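Local coordinates for acyl-coenzyme A oxidase acox-1.1 (Caenorhabditis elegans, PDB 5K3H), which catalyses the FAD-dependent desaturation of acyl-CoA side chains to (2E)-enoyl-CoA, passing electrons to oxygen, as the first step of peroxisomal beta-oxidation, at residues I312-S317 with N610-L615; K333-Q338 with R343-I348; V118-A123 with I138-R143; G191-S196 with V220-E225; S478-V483 with I492-H497. One frame throughout, in Å; residues are numbered along the deposited sequence.

Contact 1. Residues I312-S317 with N610-L615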
# COMPACT_ATOMS: atom_id res chain seq x y z
N ILE B 312 15.42 6.82 1.38
CA ILE B 312 14.62 8.04 1.46
C ILE B 312 14.14 8.27 2.88
O ILE B 312 14.34 9.35 3.45
CB ILE B 312 13.44 7.96 0.47
CG1 ILE B 312 13.98 7.92 -0.97
CG2 ILE B 312 12.44 9.09 0.73
CD1 ILE B 312 13.02 7.29 -1.97
N ALA B 313 13.51 7.25 3.48
CA ALA B 313 12.92 7.43 4.79
C ALA B 313 13.97 7.60 5.88
O ALA B 313 13.73 8.32 6.86
CB ALA B 313 12.01 6.26 5.11
N THR B 314 15.14 6.95 5.76
CA THR B 314 16.13 7.04 6.83
C THR B 314 16.93 8.34 6.74
O THR B 314 17.22 8.97 7.77
CB THR B 314 17.05 5.82 6.81
OG1 THR B 314 16.27 4.60 6.75
CG2 THR B 314 17.96 5.80 8.04
N ARG B 315 17.27 8.78 5.52
CA ARG B 315 17.86 10.12 5.37
C ARG B 315 16.93 11.21 5.92
O ARG B 315 17.35 12.06 6.70
CB ARG B 315 18.21 10.37 3.90
CG ARG B 315 19.46 9.64 3.45
CD ARG B 315 19.58 9.64 1.95
NE ARG B 315 20.83 9.02 1.52
CZ ARG B 315 21.23 8.92 0.26
NH1 ARG B 315 20.49 9.40 -0.72
NH2 ARG B 315 22.39 8.35 -0.00
N TYR B 316 15.65 11.18 5.51
CA TYR B 316 14.68 12.16 6.00
C TYR B 316 14.53 12.09 7.51
O TYR B 316 14.39 13.13 8.17
CB TYR B 316 13.33 11.94 5.30
CG TYR B 316 12.26 12.90 5.76
CD1 TYR B 316 12.29 14.24 5.41
CD2 TYR B 316 11.22 12.46 6.56
CE1 TYR B 316 11.32 15.12 5.87
CE2 TYR B 316 10.24 13.33 7.00
CZ TYR B 316 10.29 14.65 6.66
OH TYR B 316 9.30 15.51 7.11
N SER B 317 14.57 10.88 8.10
CA SER B 317 14.49 10.77 9.55
C SER B 317 15.69 11.40 10.24
O SER B 317 15.57 11.86 11.38
CB SER B 317 14.39 9.31 9.98
OG SER B 317 13.19 8.68 9.56
N ASN B 610 25.10 3.00 12.28
CA ASN B 610 25.47 2.47 10.98
C ASN B 610 24.31 2.51 10.00
O ASN B 610 24.49 2.10 8.85
CB ASN B 610 25.97 1.03 11.11
CG ASN B 610 27.45 0.96 11.39
OD1 ASN B 610 28.23 1.82 10.93
ND2 ASN B 610 27.86 -0.04 12.16
N ALA B 611 23.13 2.95 10.45
CA ALA B 611 21.92 2.77 9.63
C ALA B 611 22.00 3.56 8.33
O ALA B 611 21.72 3.02 7.25
CB ALA B 611 20.67 3.13 10.43
N VAL B 612 22.33 4.86 8.40
CA VAL B 612 22.47 5.66 7.19
C VAL B 612 23.59 5.12 6.30
O VAL B 612 23.46 5.08 5.07
CB VAL B 612 22.67 7.16 7.54
CG1 VAL B 612 23.06 7.96 6.31
CG2 VAL B 612 21.38 7.75 8.14
N SER B 613 24.70 4.66 6.91
CA SER B 613 25.81 4.17 6.10
C SER B 613 25.46 2.85 5.42
O SER B 613 25.83 2.63 4.26
CB SER B 613 27.06 4.04 6.96
OG SER B 613 27.43 5.32 7.48
N LEU B 614 24.70 1.99 6.10
CA LEU B 614 24.24 0.74 5.49
C LEU B 614 23.40 0.99 4.25
O LEU B 614 23.44 0.18 3.31
CB LEU B 614 23.42 -0.08 6.49
CG LEU B 614 24.21 -0.78 7.60
CD1 LEU B 614 23.28 -1.18 8.70
CD2 LEU B 614 24.99 -1.99 7.05
N LEU B 615 22.66 2.09 4.21
CA LEU B 615 21.87 2.41 3.04
C LEU B 615 22.67 3.19 2.01
O LEU B 615 22.47 2.98 0.81
CB LEU B 615 20.63 3.19 3.46
CG LEU B 615 19.67 2.37 4.32
CD1 LEU B 615 18.74 3.32 5.07
CD2 LEU B 615 18.88 1.35 3.48
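Ala611 opens the contact from the 610-615 side: its methyl faces helix 300-319, and CB lies 4.5 Å from CG2 of Thr314, a marginal touch. One residue on, Val612 brings a single branch to the interface. With CG1 anti to the backbone N (chi1 170°), it is CG2 that meets Thr314 CG2 at 3.9 Å, the two side chains sliding past each other in opposite directions. Leu615, a turn later, crosses Thr314 at about a right angle and lays CD1 against OG1 (3.2 Å) and CB (3.5 Å) of Thr314. Every contact within 4.5 Å on the 312-317 side is thus made by Thr314, and the same OG1 hydrogen-bonds the carbonyl O of Leu310 in the preceding turn. Arg315 flanks the patch and forms a salt bridge with Asp616. The axes of the two segments come within 9.8 Å at a signed crossing angle of -143°, a buried pair of helices running roughly antiparallel that joins the C-alpha1 and C-terminal helical regions of the acyl-CoA oxidase fold.

Contact 2. Residues K333-Q338 with R343-I348; sequences KVLEYQ and RLFPFI
Leu335 sends one methyl, CD1, to the edge of the Phe345 ring, where it lies near the ring plane, 3.7 Å from CZ and 3.8 Å from CE1. The two side chains cross at about a right angle. The same CD1 also comes to 4.5 Å from CD1 of Leu344, a looser apolar touch. Although the CB of Leu335 does not point at the helix, placing CG anti to the backbone N (chi1 -166°) carries the branch across to it. Around this small cluster, Leu344 rests on Ala313, Thr314 and Ser317 of helix 300-319, and Phe345 on Leu604 and Ala611 of helix 590-616. The 3-10 turn 334-336 that presents Leu335 is closed by Glu336 N bonding to Lys333 O at 2.7 Å, and Leu335 O accepts from NE2 of Gln341. Further out, Tyr337 stands at the N-cap position of helix 338-367, and Gln338 N bonds to Asn525 OD1 of the second subunit. The loop leading into helix 338-367 thus packs by Leu335 on the early turns of that helix, beside the FAD site shared between the subunits, to which Gln341 and Arg343 contribute.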
# COMPACT_ATOMS: atom_id res chain seq x y z
N LYS B 333 15.89 14.54 16.23
CA LYS B 333 15.67 13.86 14.96
C LYS B 333 14.68 12.73 15.17
O LYS B 333 14.78 11.99 16.14
CB LYS B 333 16.99 13.28 14.46
CG LYS B 333 18.09 14.27 14.23
CD LYS B 333 19.38 13.53 13.96
CE LYS B 333 20.54 14.47 13.78
NZ LYS B 333 21.80 13.73 13.44
N VAL B 334 13.72 12.57 14.25
CA VAL B 334 12.78 11.47 14.47
C VAL B 334 13.48 10.12 14.43
O VAL B 334 12.98 9.16 15.02
CB VAL B 334 11.60 11.52 13.48
CG1 VAL B 334 10.87 12.83 13.65
CG2 VAL B 334 12.06 11.34 12.06
N LEU B 335 14.68 10.05 13.84
CA LEU B 335 15.50 8.84 13.92
C LEU B 335 15.80 8.46 15.36
O LEU B 335 16.16 7.31 15.63
CB LEU B 335 16.82 9.03 13.16
CG LEU B 335 17.75 7.85 12.79
CD1 LEU B 335 17.07 6.77 12.00
CD2 LEU B 335 19.04 8.32 12.06
N GLU B 336 15.62 9.38 16.31
CA GLU B 336 15.90 9.13 17.72
C GLU B 336 14.87 8.20 18.36
O GLU B 336 15.20 7.52 19.35
CB GLU B 336 15.89 10.48 18.47
CG GLU B 336 16.97 10.68 19.49
CD GLU B 336 18.36 10.54 18.91
OE1 GLU B 336 18.78 11.44 18.14
OE2 GLU B 336 19.00 9.50 19.20
N TYR B 337 13.66 8.12 17.81
CA TYR B 337 12.56 7.40 18.44
C TYR B 337 12.65 5.90 18.19
O TYR B 337 12.84 5.47 17.05
CB TYR B 337 11.22 7.91 17.91
CG TYR B 337 10.91 9.35 18.26
CD1 TYR B 337 10.82 9.74 19.60
CD2 TYR B 337 10.72 10.31 17.27
CE1 TYR B 337 10.55 11.06 19.95
CE2 TYR B 337 10.44 11.65 17.62
CZ TYR B 337 10.36 12.00 18.97
OH TYR B 337 10.10 13.29 19.34
N GLN B 338 12.49 5.10 19.26
CA GLN B 338 12.48 3.65 19.11
C GLN B 338 11.42 3.23 18.11
O GLN B 338 11.61 2.30 17.32
CB GLN B 338 12.22 2.99 20.46
CG GLN B 338 12.34 1.47 20.40
CD GLN B 338 11.89 0.82 21.68
OE1 GLN B 338 10.71 0.84 22.03
NE2 GLN B 338 12.84 0.26 22.42
N ARG B 343 10.38 0.74 12.80
CA ARG B 343 9.67 0.65 11.53
C ARG B 343 10.60 0.83 10.32
O ARG B 343 10.12 0.74 9.18
CB ARG B 343 8.52 1.67 11.49
CG ARG B 343 8.95 3.06 11.07
CD ARG B 343 7.91 4.10 11.44
NE ARG B 343 6.59 3.70 11.02
CZ ARG B 343 5.51 4.48 11.11
NH1 ARG B 343 5.61 5.71 11.61
NH2 ARG B 343 4.32 4.01 10.70
N LEU B 344 11.90 1.05 10.54
CA LEU B 344 12.87 1.18 9.46
C LEU B 344 13.94 0.10 9.49
O LEU B 344 14.17 -0.56 8.47
CB LEU B 344 13.55 2.57 9.53
CG LEU B 344 12.80 3.90 9.27
CD1 LEU B 344 13.74 5.02 9.57
CD2 LEU B 344 12.27 4.03 7.82
N PHE B 345 14.63 -0.08 10.63
CA PHE B 345 15.86 -0.87 10.65
C PHE B 345 15.61 -2.35 10.36
O PHE B 345 16.45 -2.99 9.72
CB PHE B 345 16.61 -0.74 11.98
CG PHE B 345 17.06 0.66 12.31
CD1 PHE B 345 17.04 1.67 11.36
CD2 PHE B 345 17.43 0.99 13.62
CE1 PHE B 345 17.41 2.96 11.69
CE2 PHE B 345 17.81 2.26 13.95
CZ PHE B 345 17.80 3.25 12.99
N PRO B 346 14.50 -2.96 10.81
CA PRO B 346 14.28 -4.35 10.43
C PRO B 346 14.15 -4.55 8.93
O PRO B 346 14.38 -5.67 8.46
CB PRO B 346 12.98 -4.71 11.18
CG PRO B 346 12.94 -3.80 12.36
CD PRO B 346 13.49 -2.51 11.79
N PHE B 347 13.77 -3.52 8.18
CA PHE B 347 13.64 -3.61 6.74
C PHE B 347 14.93 -3.30 6.01
O PHE B 347 15.11 -3.73 4.87
CB PHE B 347 12.52 -2.68 6.28
CG PHE B 347 11.20 -3.02 6.90
CD1 PHE B 347 10.49 -4.12 6.48
CD2 PHE B 347 10.70 -2.27 7.96
CE1 PHE B 347 9.29 -4.45 7.08
CE2 PHE B 347 9.49 -2.60 8.57
CZ PHE B 347 8.79 -3.68 8.13
N ILE B 348 15.85 -2.59 6.66
CA ILE B 348 17.21 -2.57 6.13
C ILE B 348 17.76 -3.98 6.13
O ILE B 348 18.30 -4.45 5.12
CB ILE B 348 18.10 -1.61 6.95
CG1 ILE B 348 17.46 -0.22 7.00
CG2 ILE B 348 19.51 -1.61 6.33
CD1 ILE B 348 18.21 0.83 7.85

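Contact 3. Residues V118-A123 with I138-R143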
# COMPACT_ATOMS: atom_id res chain seq x y z
N VAL B 118 13.42 -8.32 -21.14
CA VAL B 118 13.09 -9.16 -19.99
C VAL B 118 12.51 -10.50 -20.45
O VAL B 118 12.85 -11.55 -19.90
CB VAL B 118 12.11 -8.42 -19.05
CG1 VAL B 118 11.61 -9.34 -17.99
CG2 VAL B 118 12.78 -7.23 -18.39
N MET B 119 11.64 -10.49 -21.45
CA MET B 119 10.95 -11.70 -21.86
C MET B 119 11.16 -12.05 -23.33
O MET B 119 11.34 -13.22 -23.65
CB MET B 119 9.43 -11.57 -21.61
CG MET B 119 8.99 -11.61 -20.15
SD MET B 119 9.48 -13.09 -19.26
CE MET B 119 9.02 -14.39 -20.40
N PHE B 120 11.10 -11.07 -24.23
CA PHE B 120 11.13 -11.38 -25.66
C PHE B 120 12.41 -12.11 -26.03
O PHE B 120 12.39 -13.26 -26.50
CB PHE B 120 11.00 -10.09 -26.46
CG PHE B 120 10.89 -10.28 -27.94
CD1 PHE B 120 9.89 -11.06 -28.49
CD2 PHE B 120 11.73 -9.59 -28.81
CE1 PHE B 120 9.76 -11.21 -29.87
CE2 PHE B 120 11.61 -9.71 -30.18
CZ PHE B 120 10.62 -10.52 -30.72
N ILE B 121 13.56 -11.47 -25.79
CA ILE B 121 14.84 -12.08 -26.14
C ILE B 121 15.06 -13.36 -25.33
O ILE B 121 15.46 -14.38 -25.93
CB ILE B 121 15.97 -11.06 -26.01
CG1 ILE B 121 15.95 -10.14 -27.23
CG2 ILE B 121 17.31 -11.73 -25.84
CD1 ILE B 121 16.67 -8.82 -27.03
N PRO B 122 14.79 -13.40 -24.01
CA PRO B 122 14.92 -14.70 -23.32
C PRO B 122 14.08 -15.81 -23.93
O PRO B 122 14.53 -16.96 -24.01
CB PRO B 122 14.51 -14.37 -21.88
CG PRO B 122 14.97 -12.95 -21.71
CD PRO B 122 14.66 -12.29 -23.06
N ALA B 123 12.86 -15.50 -24.38
CA ALA B 123 12.05 -16.53 -25.01
C ALA B 123 12.69 -17.02 -26.32
O ALA B 123 12.67 -18.22 -26.62
CB ALA B 123 10.63 -16.01 -25.23
N ILE B 138 18.72 -12.11 -33.76
CA ILE B 138 19.69 -11.11 -34.19
C ILE B 138 19.02 -9.75 -34.38
O ILE B 138 19.52 -8.72 -33.92
CB ILE B 138 20.39 -11.56 -35.49
CG1 ILE B 138 21.17 -12.86 -35.29
CG2 ILE B 138 21.29 -10.45 -36.02
CD1 ILE B 138 22.18 -12.84 -34.15
N ARG B 139 17.87 -9.73 -35.05
CA ARG B 139 17.16 -8.46 -35.22
C ARG B 139 16.75 -7.88 -33.87
O ARG B 139 16.87 -6.67 -33.64
CB ARG B 139 15.94 -8.67 -36.11
CG ARG B 139 16.23 -9.10 -37.54
CD ARG B 139 14.98 -8.94 -38.40
NE ARG B 139 14.63 -7.55 -38.71
CZ ARG B 139 13.41 -7.16 -39.06
NH1 ARG B 139 12.42 -8.04 -39.10
NH2 ARG B 139 13.17 -5.89 -39.34
N ALA B 140 16.30 -8.75 -32.95
CA ALA B 140 15.91 -8.27 -31.63
C ALA B 140 17.10 -7.68 -30.90
O ALA B 140 17.02 -6.58 -30.35
CB ALA B 140 15.26 -9.40 -30.83
N LEU B 141 18.24 -8.40 -30.91
CA LEU B 141 19.44 -7.88 -30.25
C LEU B 141 19.91 -6.57 -30.88
O LEU B 141 20.39 -5.67 -30.19
CB LEU B 141 20.56 -8.92 -30.27
CG LEU B 141 20.37 -10.08 -29.28
CD1 LEU B 141 21.40 -11.19 -29.52
CD2 LEU B 141 20.44 -9.59 -27.84
N ARG B 142 19.74 -6.43 -32.19
CA ARG B 142 20.09 -5.19 -32.87
C ARG B 142 19.02 -4.12 -32.74
O ARG B 142 19.20 -3.02 -33.27
CB ARG B 142 20.37 -5.46 -34.35
CG ARG B 142 21.64 -6.25 -34.62
CD ARG B 142 21.72 -6.57 -36.10
NE ARG B 142 21.51 -5.33 -36.85
CZ ARG B 142 22.44 -4.41 -37.06
NH1 ARG B 142 23.67 -4.57 -36.57
NH2 ARG B 142 22.13 -3.31 -37.74
N ARG B 143 17.90 -4.44 -32.08
CA ARG B 143 16.80 -3.51 -31.86
C ARG B 143 16.20 -3.06 -33.19
O ARG B 143 15.73 -1.92 -33.31
CB ARG B 143 17.24 -2.31 -31.01
CG ARG B 143 17.83 -2.71 -29.65
CD ARG B 143 18.18 -1.52 -28.73
NE ARG B 143 18.13 -1.91 -27.30
CZ ARG B 143 18.77 -1.29 -26.31
NH1 ARG B 143 19.53 -0.24 -26.56
NH2 ARG B 143 18.65 -1.71 -25.05
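Apolar packing makes up the contact, and most of it converges on the methyl of Ala140. CB of Ala140 lies 3.7 Å from CE2 of Phe120 and equally 3.7 Å from CG1 of Ile121, in the corner formed by the aromatic ring and the isoleucine chain. Phe120 reaches it with CG anti to the backbone N (chi1 -175°). Nearer the surface, Ile121 extends CD1 to CD2 of Leu141 at 3.9 Å, where the two chains meet at a slant beside an exposed leucine. Polar interactions belong to the flanks and the helix end. Arg143 adopts a positive phi of 62° and its N bonds to Ala140 O at 2.9 Å, part of the Schellman motif that terminates helix 130-141; Ala140 O also accepts from NE2 of His116. Arg139 and Arg142 both form salt bridges with Glu144. Helices 114-127 and 130-141, consecutive in the N-terminal domain, are thus joined at this point, with Phe120 continuing onto Tyr199 and Val201 of strand 199-208 and Met119 and Ala123 resting on Tyr149 of strand 147-150.

Contact 4. Residues G191-S196 with V220-E225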
# COMPACT_ATOMS: atom_id res chain seq x y z
N GLY B 191 3.38 -6.53 -21.25
CA GLY B 191 3.95 -5.20 -21.24
C GLY B 191 4.44 -4.81 -22.63
O GLY B 191 4.85 -5.66 -23.42
N ASN B 192 4.29 -3.53 -22.95
CA ASN B 192 4.74 -2.93 -24.21
C ASN B 192 4.06 -3.55 -25.43
O ASN B 192 4.55 -3.37 -26.56
CB ASN B 192 6.26 -3.01 -24.33
CG ASN B 192 6.94 -2.32 -23.19
OD1 ASN B 192 7.79 -2.90 -22.51
ND2 ASN B 192 6.55 -1.07 -22.94
N LEU B 193 2.98 -4.30 -25.22
CA LEU B 193 2.23 -4.95 -26.29
C LEU B 193 1.24 -4.01 -26.96
O LEU B 193 0.89 -4.20 -28.13
CB LEU B 193 1.49 -6.17 -25.74
CG LEU B 193 0.53 -6.88 -26.71
CD1 LEU B 193 1.26 -7.40 -27.94
CD2 LEU B 193 -0.24 -8.03 -26.02
N GLY B 194 0.75 -3.00 -26.23
CA GLY B 194 -0.39 -2.25 -26.72
C GLY B 194 -0.04 -1.32 -27.86
O GLY B 194 -0.82 -1.17 -28.81
N LYS B 195 1.12 -0.66 -27.78
CA LYS B 195 1.47 0.41 -28.70
C LYS B 195 2.88 0.32 -29.28
O LYS B 195 3.10 0.73 -30.43
CB LYS B 195 1.30 1.75 -27.99
CG LYS B 195 -0.13 2.07 -27.67
CD LYS B 195 -0.92 2.16 -28.97
CE LYS B 195 -2.41 2.20 -28.75
NZ LYS B 195 -3.18 2.38 -30.02
N SER B 196 3.84 -0.24 -28.52
CA SER B 196 5.26 -0.17 -28.85
C SER B 196 5.72 -1.34 -29.71
O SER B 196 6.49 -1.15 -30.66
CB SER B 196 6.12 -0.15 -27.58
OG SER B 196 5.83 0.96 -26.75
N VAL B 220 5.08 -14.01 -33.85
CA VAL B 220 3.90 -13.41 -34.47
C VAL B 220 4.17 -11.96 -34.84
O VAL B 220 4.46 -11.14 -33.96
CB VAL B 220 2.66 -13.50 -33.56
CG1 VAL B 220 1.44 -12.93 -34.27
CG2 VAL B 220 2.41 -14.92 -33.13
N PRO B 221 4.14 -11.59 -36.12
CA PRO B 221 4.15 -10.16 -36.48
C PRO B 221 2.81 -9.53 -36.16
O PRO B 221 1.75 -10.09 -36.46
CB PRO B 221 4.42 -10.16 -37.99
CG PRO B 221 4.06 -11.50 -38.46
CD PRO B 221 4.19 -12.47 -37.31
N LEU B 222 2.88 -8.34 -35.57
CA LEU B 222 1.70 -7.63 -35.10
C LEU B 222 1.38 -6.39 -35.90
O LEU B 222 0.21 -6.09 -36.13
CB LEU B 222 1.89 -7.20 -33.63
CG LEU B 222 2.33 -8.28 -32.66
CD1 LEU B 222 2.65 -7.64 -31.31
CD2 LEU B 222 1.25 -9.35 -32.58
N ARG B 223 2.40 -5.63 -36.29
CA ARG B 223 2.25 -4.37 -37.00
C ARG B 223 3.22 -4.34 -38.18
O ARG B 223 4.27 -4.98 -38.15
CB ARG B 223 2.51 -3.16 -36.10
CG ARG B 223 1.51 -3.00 -34.97
CD ARG B 223 2.01 -1.98 -33.94
NE ARG B 223 1.06 -1.76 -32.85
CZ ARG B 223 0.15 -0.80 -32.83
NH1 ARG B 223 0.05 0.06 -33.85
NH2 ARG B 223 -0.67 -0.68 -31.79
N ASP B 224 2.82 -3.61 -39.22
CA ASP B 224 3.68 -3.43 -40.38
C ASP B 224 4.97 -2.72 -40.00
O ASP B 224 4.96 -1.72 -39.28
CB ASP B 224 2.94 -2.63 -41.44
CG ASP B 224 3.76 -2.42 -42.68
OD1 ASP B 224 4.32 -1.30 -42.84
OD2 ASP B 224 3.86 -3.38 -43.47
N GLU B 225 6.10 -3.25 -40.49
CA GLU B 225 7.40 -2.71 -40.09
C GLU B 225 7.64 -1.30 -40.59
O GLU B 225 8.44 -0.57 -39.99
CB GLU B 225 8.54 -3.63 -40.57
CG GLU B 225 8.53 -5.03 -39.98
CD GLU B 225 9.90 -5.70 -39.99
OE1 GLU B 225 10.91 -5.01 -40.20
OE2 GLU B 225 9.99 -6.93 -39.78
O HOH W 1 1.83 -2.78 -29.95
O HOH W 2 -3.55 0.36 -31.52
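Leu193 and Leu222 form the compact apolar part of this contact, their CD1 methyls 3.7 Å apart and the side chains crossing at about a right angle. Leu193 gets there because its CG is anti to the backbone N (chi1 174°), which swings the branch towards the strand end. Both leucines also pack on Leu253 and Ile236 of the neighbouring three-stranded sheet. Against this close, dry pair stands a looser arginine side, buried as well but hydrated, where much of the joining is done by water. Extended from CG to NE, Arg223 reaches the 191-196 loop and donates from NH2 to the carbonyl O of Gly194 at 3.0 Å, a bent bond with an N-H...O angle of 135°; the acceptor lies near the guanidinium edge, tilted 18° out of its plane. One face of the group is overlain by Lys195 O, offset towards the rim. A water links Arg223 NE to Leu193 O, accepting from NE at 3.2 Å and donating to the carbonyl. A second water accepts from both Lys195 NZ and Arg223 NH2 and bridges the two groups, whose NZ and NH2 atoms are 4.3 Å apart. Lys195 NZ is further held by Thr652 O of the second subunit. Leucine packing and the arginine bond join the end of strand 211-221 in the beta domain to the loop that carries Gly191, a residue of the FAD site shared between subunits.

Contact 5. Residues S478-V483 with I492-H497; sequences SLIDRV and IKTFQH
An irregular loop, 478-483, runs beside the helical turn 492-497 and comes nearest where the CA atoms of Ser478 and Thr494 are 5.9 Å apart. Here the side-chain hydroxyls meet, Ser478 OG donating to Thr494 OG1 at 2.6 Å. A chi1 of 178° turns the serine OG away from the backbone N and toward the helix. Its oxygen also receives a weak bond from Ile480 N, at 3.4 Å, within the loop. Thr494 OG1 has a further partner in Glu490 O, one turn back in its own helix, so the Ser478-Thr494 link is joined to the helix backbone. The contact ties the segment leading into helix 489-515 to the first turns of that helix, within the C-terminal helical region of the oxidase, and Ile480 and Thr494 both pack on Leu575 of helix 557-577. Ile480 approaches the same threonine at about a right angle, with CD1 3.8 Å from Thr494 OG1, placing a methyl next to the hydroxyl pair. On the outer flank, Lys493 bends at chi3 (-59°) and its NZ passes 3.9 Å from CD1 of Leu479. The charge itself is met by Glu475 and Glu490 in salt bridges, leaving the leucine methyl as an apolar neighbour of the ammonium group. The loop is held from another direction by Gln592, whose NE2 bonds to the carbonyl oxygens of Ser478 and Ile480.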
# COMPACT_ATOMS: atom_id res chain seq x y z
N SER B 478 13.69 -24.73 22.44
CA SER B 478 14.66 -23.87 21.80
C SER B 478 15.77 -23.59 22.80
O SER B 478 15.54 -23.53 24.01
CB SER B 478 14.01 -22.56 21.34
OG SER B 478 14.97 -21.68 20.76
N LEU B 479 17.00 -23.44 22.30
CA LEU B 479 18.13 -23.19 23.19
C LEU B 479 18.56 -21.73 23.11
O LEU B 479 19.70 -21.39 23.46
CB LEU B 479 19.29 -24.15 22.87
CG LEU B 479 19.07 -25.66 23.09
CD1 LEU B 479 20.25 -26.52 22.68
CD2 LEU B 479 18.75 -25.94 24.55
N ILE B 480 17.66 -20.85 22.70
CA ILE B 480 17.94 -19.43 22.69
C ILE B 480 17.99 -18.95 24.14
O ILE B 480 17.04 -19.16 24.91
CB ILE B 480 16.88 -18.68 21.87
CG1 ILE B 480 17.06 -18.97 20.37
CG2 ILE B 480 16.90 -17.19 22.15
CD1 ILE B 480 15.92 -18.39 19.53
N ASP B 481 19.09 -18.31 24.51
CA ASP B 481 19.31 -17.78 25.86
C ASP B 481 19.44 -18.90 26.89
O ASP B 481 19.10 -18.72 28.07
CB ASP B 481 18.19 -16.80 26.29
CG ASP B 481 18.55 -16.01 27.56
OD1 ASP B 481 19.76 -15.71 27.73
OD2 ASP B 481 17.66 -15.72 28.41
N ARG B 482 19.86 -20.08 26.45
CA ARG B 482 20.06 -21.21 27.34
C ARG B 482 21.42 -21.83 27.14
O ARG B 482 21.81 -22.71 27.92
CB ARG B 482 19.00 -22.29 27.10
CG ARG B 482 17.61 -21.77 27.17
CD ARG B 482 16.66 -22.91 27.19
NE ARG B 482 16.40 -23.40 28.55
CZ ARG B 482 15.65 -24.46 28.82
NH1 ARG B 482 15.09 -25.16 27.83
NH2 ARG B 482 15.45 -24.84 30.08
N VAL B 483 22.16 -21.39 26.14
CA VAL B 483 23.35 -22.08 25.70
C VAL B 483 24.26 -21.01 25.12
O VAL B 483 23.78 -20.14 24.37
CB VAL B 483 22.96 -23.16 24.68
CG1 VAL B 483 23.58 -22.90 23.30
CG2 VAL B 483 23.23 -24.55 25.23
N ILE B 492 18.42 -20.33 13.96
CA ILE B 492 18.18 -21.14 12.76
C ILE B 492 17.47 -22.44 13.13
O ILE B 492 16.46 -22.81 12.53
CB ILE B 492 19.51 -21.37 12.01
CG1 ILE B 492 20.00 -20.02 11.44
CG2 ILE B 492 19.31 -22.32 10.87
CD1 ILE B 492 21.32 -20.08 10.68
N LYS B 493 17.96 -23.12 14.18
CA LYS B 493 17.29 -24.36 14.60
C LYS B 493 15.86 -24.12 15.06
O LYS B 493 15.02 -25.01 14.92
CB LYS B 493 18.07 -25.06 15.72
CG LYS B 493 19.39 -25.63 15.27
CD LYS B 493 19.88 -26.64 16.28
CE LYS B 493 20.03 -26.02 17.66
NZ LYS B 493 19.88 -27.01 18.78
N THR B 494 15.58 -22.95 15.62
CA THR B 494 14.22 -22.63 16.06
C THR B 494 13.30 -22.37 14.86
O THR B 494 12.16 -22.84 14.85
CB THR B 494 14.27 -21.43 17.01
OG1 THR B 494 15.08 -21.78 18.14
CG2 THR B 494 12.90 -21.02 17.51
N PHE B 495 13.78 -21.65 13.84
CA PHE B 495 13.01 -21.49 12.60
C PHE B 495 12.80 -22.84 11.90
O PHE B 495 11.75 -23.10 11.31
CB PHE B 495 13.70 -20.53 11.63
CG PHE B 495 13.65 -19.09 12.06
CD1 PHE B 495 12.45 -18.42 12.16
CD2 PHE B 495 14.82 -18.40 12.33
CE1 PHE B 495 12.39 -17.12 12.52
CE2 PHE B 495 14.78 -17.07 12.72
CZ PHE B 495 13.57 -16.43 12.81
N GLN B 496 13.82 -23.69 11.91
CA GLN B 496 13.66 -25.01 11.31
C GLN B 496 12.56 -25.79 12.01
O GLN B 496 11.70 -26.40 11.37
CB GLN B 496 14.99 -25.77 11.34
CG GLN B 496 15.96 -25.28 10.28
CD GLN B 496 17.35 -25.94 10.34
OE1 GLN B 496 17.72 -26.54 11.34
NE2 GLN B 496 18.13 -25.78 9.27
N HIS B 497 12.52 -25.71 13.35
CA HIS B 497 11.50 -26.41 14.10
C HIS B 497 10.09 -25.92 13.75
O HIS B 497 9.20 -26.74 13.47
CB HIS B 497 11.75 -26.27 15.60
CG HIS B 497 10.67 -26.89 16.44
ND1 HIS B 497 10.63 -28.24 16.73
CD2 HIS B 497 9.55 -26.35 16.98
CE1 HIS B 497 9.56 -28.50 17.45
NE2 HIS B 497 8.88 -27.37 17.61

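How the contacts relate
Contacts 1 and 2 form one continuous region, their centres 9 Å apart, joined by a probable hydrogen bond of 3.2 Å between Ser317 O and Leu335 N. Contacts 3 and 4 form a second pair, centres 14 Å apart, joined by a salt bridge of 2.6 Å between Arg139 NH2 and Glu225 OE1. The pairs lie on opposite sides of the chain's centre, with contacts 1 and 3 about 38 Å apart between centres. Each shared FAD site would combine Arg343 (contact 2) of one subunit with Gly191 (contact 4) of the other. Contact 5 stands apart, its centre about 27 Å from that of contact 2; Thr494 is about 9 Å from the ATP-binding Tyr581, measured between side chains.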